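Local coordinates for GDSL-like protein (Collinsella aerofaciens ATCC 25986, PDB 7BXD) that probably hydrolyses ester bonds of acylated substrates as a GDSL-type acyl-hydrolase, at residues 56-61 / 232-237; 76-81 / 112-117. All coordinates share one frame; numbering follows the deposited sequence.

Overall arrangement
The two contacts lie on opposite sides of the chain's centre, their own centres about 29 Å apart and their nearest atoms about 15 Å apart, without touching. Interaction 1 pairs helix 55-61 with helix 223-240, 171 residues on, and so ties an early element of the fold to its C-terminal helix. Interaction 2 is nested inside the loop thus closed: 76-81, after strand 66-71, meets 112-117, after helix 107-111. Both belong to a fold built round a five-stranded parallel sheet of order 2-1-3-4-5. The first contact is helix packing with strand 146-150 close by; the second joins two of the loops of the α/β fold characteristic of SGNH hydrolases.

Interaction 1 (56-61 / 232-237)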
loop_
_atom_site.group_PDB
_atom_site.type_symbol
_atom_site.label_atom_id
_atom_site.label_comp_id
_atom_site.label_asym_id
_atom_site.label_seq_id
_atom_site.Cartn_x
_atom_site.Cartn_y
_atom_site.Cartn_z
ATOM N N SER A 56 -6.261 5.419 11.489
ATOM C CA SER A 56 -6.836 5.991 12.713
ATOM C C SER A 56 -8.281 5.564 12.932
ATOM O O SER A 56 -8.794 5.702 14.055
ATOM C CB SER A 56 -6.758 7.524 12.679
ATOM O OG SER A 56 -7.676 8.066 11.737
ATOM N N HIS A 57 -8.951 5.074 11.887
ATOM C CA HIS A 57 -10.334 4.626 11.979
ATOM C C HIS A 57 -10.442 3.113 12.112
ATOM O O HIS A 57 -11.478 2.604 12.548
ATOM C CB HIS A 57 -11.095 5.028 10.700
ATOM C CG HIS A 57 -11.153 6.498 10.459
ATOM N ND1 HIS A 57 -12.122 7.294 11.020
ATOM C CD2 HIS A 57 -10.381 7.310 9.695
ATOM C CE1 HIS A 57 -11.929 8.543 10.634
ATOM N NE2 HIS A 57 -10.884 8.580 9.822
ATOM N N LEU A 58 -9.421 2.380 11.694
ATOM C CA LEU A 58 -9.582 0.955 11.459
ATOM C C LEU A 58 -9.805 0.188 12.763
ATOM O O LEU A 58 -10.587 -0.772 12.796
ATOM C CB LEU A 58 -8.342 0.431 10.726
ATOM C CG LEU A 58 -8.412 -1.054 10.418
ATOM C CD1 LEU A 58 -9.581 -1.426 9.486
ATOM C CD2 LEU A 58 -7.080 -1.506 9.816
ATOM N N GLY A 59 -9.107 0.560 13.845
ATOM C CA GLY A 59 -9.190 -0.235 15.072
ATOM C C GLY A 59 -10.614 -0.352 15.583
ATOM O O GLY A 59 -11.079 -1.438 15.946
ATOM N N ALA A 60 -11.326 0.773 15.621
ATOM C CA ALA A 60 -12.699 0.750 16.112
ATOM C C ALA A 60 -13.598 -0.034 15.180
ATOM O O ALA A 60 -14.514 -0.725 15.637
ATOM C CB ALA A 60 -13.219 2.174 16.287
ATOM N N LEU A 61 -13.342 0.034 13.870
ATOM C CA LEU A 61 -14.172 -0.696 12.915
ATOM C C LEU A 61 -14.024 -2.196 13.080
ATOM O O LEU A 61 -14.921 -2.957 12.687
ATOM C CB LEU A 61 -13.842 -0.283 11.475
ATOM C CG LEU A 61 -14.235 1.140 11.082
ATOM C CD1 LEU A 61 -13.619 1.519 9.738
ATOM C CD2 LEU A 61 -15.763 1.319 11.077
ATOM N N ARG A 232 -13.743 0.272 3.659
ATOM C CA ARG A 232 -13.485 -0.757 2.649
ATOM C C ARG A 232 -12.388 -1.715 3.103
ATOM O O ARG A 232 -12.481 -2.933 2.886
ATOM C CB ARG A 232 -13.119 -0.101 1.309
ATOM C CG ARG A 232 -12.779 -1.093 0.196
ATOM C CD ARG A 232 -14.011 -1.853 -0.257
ATOM N NE ARG A 232 -13.732 -2.936 -1.197
ATOM C CZ ARG A 232 -13.434 -4.183 -0.858
ATOM N NH1 ARG A 232 -13.317 -4.509 0.411
ATOM N NH2 ARG A 232 -13.261 -5.123 -1.807
ATOM N N ILE A 233 -11.341 -1.181 3.730
ATOM C CA ILE A 233 -10.242 -2.002 4.222
ATOM C C ILE A 233 -10.725 -2.917 5.340
ATOM O O ILE A 233 -10.362 -4.097 5.387
ATOM C CB ILE A 233 -9.060 -1.110 4.647
ATOM C CG1 ILE A 233 -8.442 -0.428 3.437
ATOM C CG2 ILE A 233 -8.057 -1.895 5.466
ATOM C CD1 ILE A 233 -7.513 0.737 3.774
ATOM N N ALA A 234 -11.545 -2.398 6.256
ATOM C CA ALA A 234 -12.073 -3.252 7.314
ATOM C C ALA A 234 -12.842 -4.426 6.725
ATOM O O ALA A 234 -12.699 -5.565 7.190
ATOM C CB ALA A 234 -12.939 -2.420 8.257
ATOM N N ALA A 235 -13.698 -4.164 5.736
ATOM C CA ALA A 235 -14.458 -5.257 5.129
ATOM C C ALA A 235 -13.510 -6.250 4.483
ATOM O O ALA A 235 -13.713 -7.473 4.588
ATOM C CB ALA A 235 -15.446 -4.694 4.104
ATOM N N GLY A 236 -12.471 -5.744 3.807
ATOM C CA GLY A 236 -11.526 -6.626 3.158
ATOM C C GLY A 236 -10.766 -7.496 4.130
ATOM O O GLY A 236 -10.531 -8.676 3.864
ATOM N N LEU A 237 -10.323 -6.921 5.249
ATOM C CA LEU A 237 -9.564 -7.692 6.235
ATOM C C LEU A 237 -10.436 -8.760 6.888
ATOM O O LEU A 237 -9.997 -9.898 7.083
ATOM C CB LEU A 237 -8.972 -6.772 7.308
ATOM C CG LEU A 237 -7.704 -6.001 6.948
ATOM C CD1 LEU A 237 -7.392 -4.945 7.998
ATOM C CD2 LEU A 237 -6.536 -6.984 6.771
#
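L58 and A234 are the nearest residues of the two helix segments by their CA atoms, which lie 6.4 Å apart. The segments 56-61 and 232-237 run in broadly the same N-to-C sense but cross at -47°, and their axes approach to 9.7 Å. The interface is small and wholly apolar. The methyl of A234 lies against two leucines that stand three residues apart on the other helix, L58 and L61. CD1 of L58 lies 3.7 Å from A234 CB and almost as near to A234 CA, so this branch rests against the backbone of the second helix as well as its side chain. L61 meets the same methyl from the following turn, through the root of its side chain, with L61 CB 4.0 Å from A234 CB.

With CG anti to the backbone N (chi1 -180°), L58 points its fork at the second helix, and the two branches divide between neighbours. While CD1 serves A234 and more loosely I233 CG2, CD2 reaches L237, the two branch ends L58 CD2 and L237 CD1 lying 3.9 Å apart. The L58 and L237 side chains cross at about a right angle, meeting through these methyls and not lying alongside.

L61 is exposed at the edge of the contact and also touches A230 and H231 of helix 223-240. Beyond the contact, I233 touches M150 and L237 touches V148, both of strand 146-150. Helix 223-240 thus touches both a strand of the central parallel sheet and helix 55-61, the helix-on-sheet layering expected of the α/β/α sandwich of SGNH hydrolases.

Interaction 2 (76-81 / 112-117); sequences RIAIKA and RNVPLG
V114, K80 and R112 carry most of this meeting of two loops. V114 turns CG1 to A78, with A78 CB 3.5 Å from V114 CG1, while CG2 lies near the aliphatic start of R76. K80 sets CG anti to the backbone N (chi1 -160°) and stretches out beyond it, bringing its ammonium to the carbonyl of R112. K80 NZ donates to R112 O at 2.8 Å, nearly in line with the carbonyl bond. R112 is the first residue after helix 107-111 to leave helical geometry, so the ammonium is likely to interact favourably with the negative C-terminal end of that helix. A methionine in place of K80 would probably leave R112 O without this charged donor and weaken the hold between the two loops here. The R76 guanidinium comes obliquely against the CB and CG of R112, R76 NH2 being 3.5 Å from R112 CB; the two guanidinium planes stand 72° apart. Each arginine has its polar partner elsewhere: R76 forms a salt bridge with D82, and R112 NH2 donates to K161 O. D109 of helix 107-111 accepts from the backbone N of I77 and of A78, and A130 of helix 127-141 touches both I77 and A78.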
loop_
_atom_site.group_PDB
_atom_site.type_symbol
_atom_site.label_atom_id
_atom_site.label_comp_id
_atom_site.label_asym_id
_atom_site.label_seq_id
_atom_site.Cartn_x
_atom_site.Cartn_y
_atom_site.Cartn_z
ATOM N N ARG A 76 8.918 3.882 -2.207
ATOM C CA ARG A 76 8.718 2.807 -3.178
ATOM C C ARG A 76 8.879 1.486 -2.452
ATOM O O ARG A 76 9.667 1.378 -1.512
ATOM C CB ARG A 76 9.795 2.853 -4.287
ATOM C CG ARG A 76 9.765 4.071 -5.224
ATOM C CD ARG A 76 10.247 5.315 -4.517
ATOM N NE ARG A 76 10.557 6.445 -5.402
ATOM C CZ ARG A 76 11.772 6.688 -5.905
ATOM N NH1 ARG A 76 12.776 5.838 -5.705
ATOM N NH2 ARG A 76 12.008 7.794 -6.623
ATOM N N ILE A 77 8.183 0.447 -2.927
ATOM C CA ILE A 77 8.474 -0.887 -2.404
ATOM C C ILE A 77 9.936 -1.243 -2.650
ATOM O O ILE A 77 10.642 -1.712 -1.739
ATOM C CB ILE A 77 7.498 -1.924 -2.981
ATOM C CG1 ILE A 77 6.098 -1.687 -2.369
ATOM C CG2 ILE A 77 7.963 -3.368 -2.677
ATOM C CD1 ILE A 77 5.015 -2.647 -2.845
ATOM N N ALA A 78 10.423 -1.000 -3.880
ATOM C CA ALA A 78 11.761 -1.423 -4.281
ATOM C C ALA A 78 12.832 -0.383 -3.977
ATOM O O ALA A 78 12.580 0.837 -3.948
ATOM C CB ALA A 78 11.810 -1.703 -5.772
ATOM N N ILE A 79 14.065 -0.887 -3.800
ATOM C CA ILE A 79 15.227 -0.018 -3.664
ATOM C C ILE A 79 15.503 0.674 -4.986
ATOM O O ILE A 79 15.437 0.051 -6.050
ATOM C CB ILE A 79 16.480 -0.832 -3.275
ATOM C CG1 ILE A 79 16.228 -1.658 -2.020
ATOM C CG2 ILE A 79 17.670 0.110 -3.105
ATOM C CD1 ILE A 79 17.445 -2.497 -1.603
ATOM N N LYS A 80 15.877 1.950 -4.918
ATOM C CA LYS A 80 16.344 2.710 -6.075
ATOM C C LYS A 80 17.380 3.719 -5.589
ATOM O O LYS A 80 17.275 4.227 -4.470
ATOM C CB LYS A 80 15.171 3.397 -6.809
ATOM C CG LYS A 80 15.496 3.796 -8.248
ATOM C CD LYS A 80 14.304 4.374 -8.981
ATOM C CE LYS A 80 14.665 4.615 -10.447
ATOM N NZ LYS A 80 13.885 5.680 -11.126
ATOM N N ALA A 81 18.378 4.014 -6.429
ATOM C CA ALA A 81 19.534 4.756 -5.928
ATOM C C ALA A 81 19.218 6.190 -5.506
ATOM O O ALA A 81 20.046 6.805 -4.827
ATOM C CB ALA A 81 20.649 4.749 -6.957
ATOM N N ARG A 112 7.635 6.227 -10.399
ATOM C CA ARG A 112 9.052 6.575 -10.409
ATOM C C ARG A 112 9.916 5.500 -11.061
ATOM O O ARG A 112 11.117 5.441 -10.815
ATOM C CB ARG A 112 9.530 6.954 -8.998
ATOM C CG ARG A 112 8.719 8.071 -8.359
ATOM C CD ARG A 112 8.671 9.290 -9.257
ATOM N NE ARG A 112 8.214 10.468 -8.534
ATOM C CZ ARG A 112 7.606 11.497 -9.107
ATOM N NH1 ARG A 112 7.374 11.482 -10.412
ATOM N NH2 ARG A 112 7.217 12.532 -8.375
ATOM N N ASN A 113 9.336 4.671 -11.933
ATOM C CA ASN A 113 10.115 3.902 -12.903
ATOM C C ASN A 113 11.034 2.873 -12.247
ATOM O O ASN A 113 12.200 2.731 -12.599
ATOM C CB ASN A 113 10.843 4.864 -13.841
ATOM C CG ASN A 113 9.856 5.742 -14.518
ATOM O OD1 ASN A 113 8.994 5.244 -15.235
ATOM N ND2 ASN A 113 9.901 7.043 -14.250
ATOM N N VAL A 114 10.494 2.137 -11.291
ATOM C CA VAL A 114 11.198 0.948 -10.787
ATOM C C VAL A 114 11.127 -0.146 -11.849
ATOM O O VAL A 114 10.020 -0.479 -12.319
ATOM C CB VAL A 114 10.544 0.486 -9.476
ATOM C CG1 VAL A 114 10.946 -0.942 -9.126
ATOM C CG2 VAL A 114 10.909 1.459 -8.374
ATOM N N PRO A 115 12.252 -0.720 -12.267
ATOM C CA PRO A 115 12.194 -1.821 -13.238
ATOM C C PRO A 115 11.337 -2.970 -12.718
ATOM O O PRO A 115 11.406 -3.342 -11.545
ATOM C CB PRO A 115 13.663 -2.236 -13.392
ATOM C CG PRO A 115 14.469 -1.017 -12.968
ATOM C CD PRO A 115 13.633 -0.439 -11.836
ATOM N N LEU A 116 10.550 -3.574 -13.606
ATOM C CA LEU A 116 9.612 -4.591 -13.148
ATOM C C LEU A 116 10.322 -5.889 -12.764
ATOM O O LEU A 116 10.014 -6.488 -11.736
ATOM C CB LEU A 116 8.562 -4.814 -14.237
ATOM C CG LEU A 116 7.308 -5.552 -13.817
ATOM C CD1 LEU A 116 6.433 -4.667 -12.898
ATOM C CD2 LEU A 116 6.487 -5.993 -15.036
ATOM N N GLY A 117 11.259 -6.352 -13.616
ATOM C CA GLY A 117 11.813 -7.694 -13.542
ATOM C C GLY A 117 10.805 -8.742 -13.983
ATOM O O GLY A 117 9.794 -8.435 -14.636
#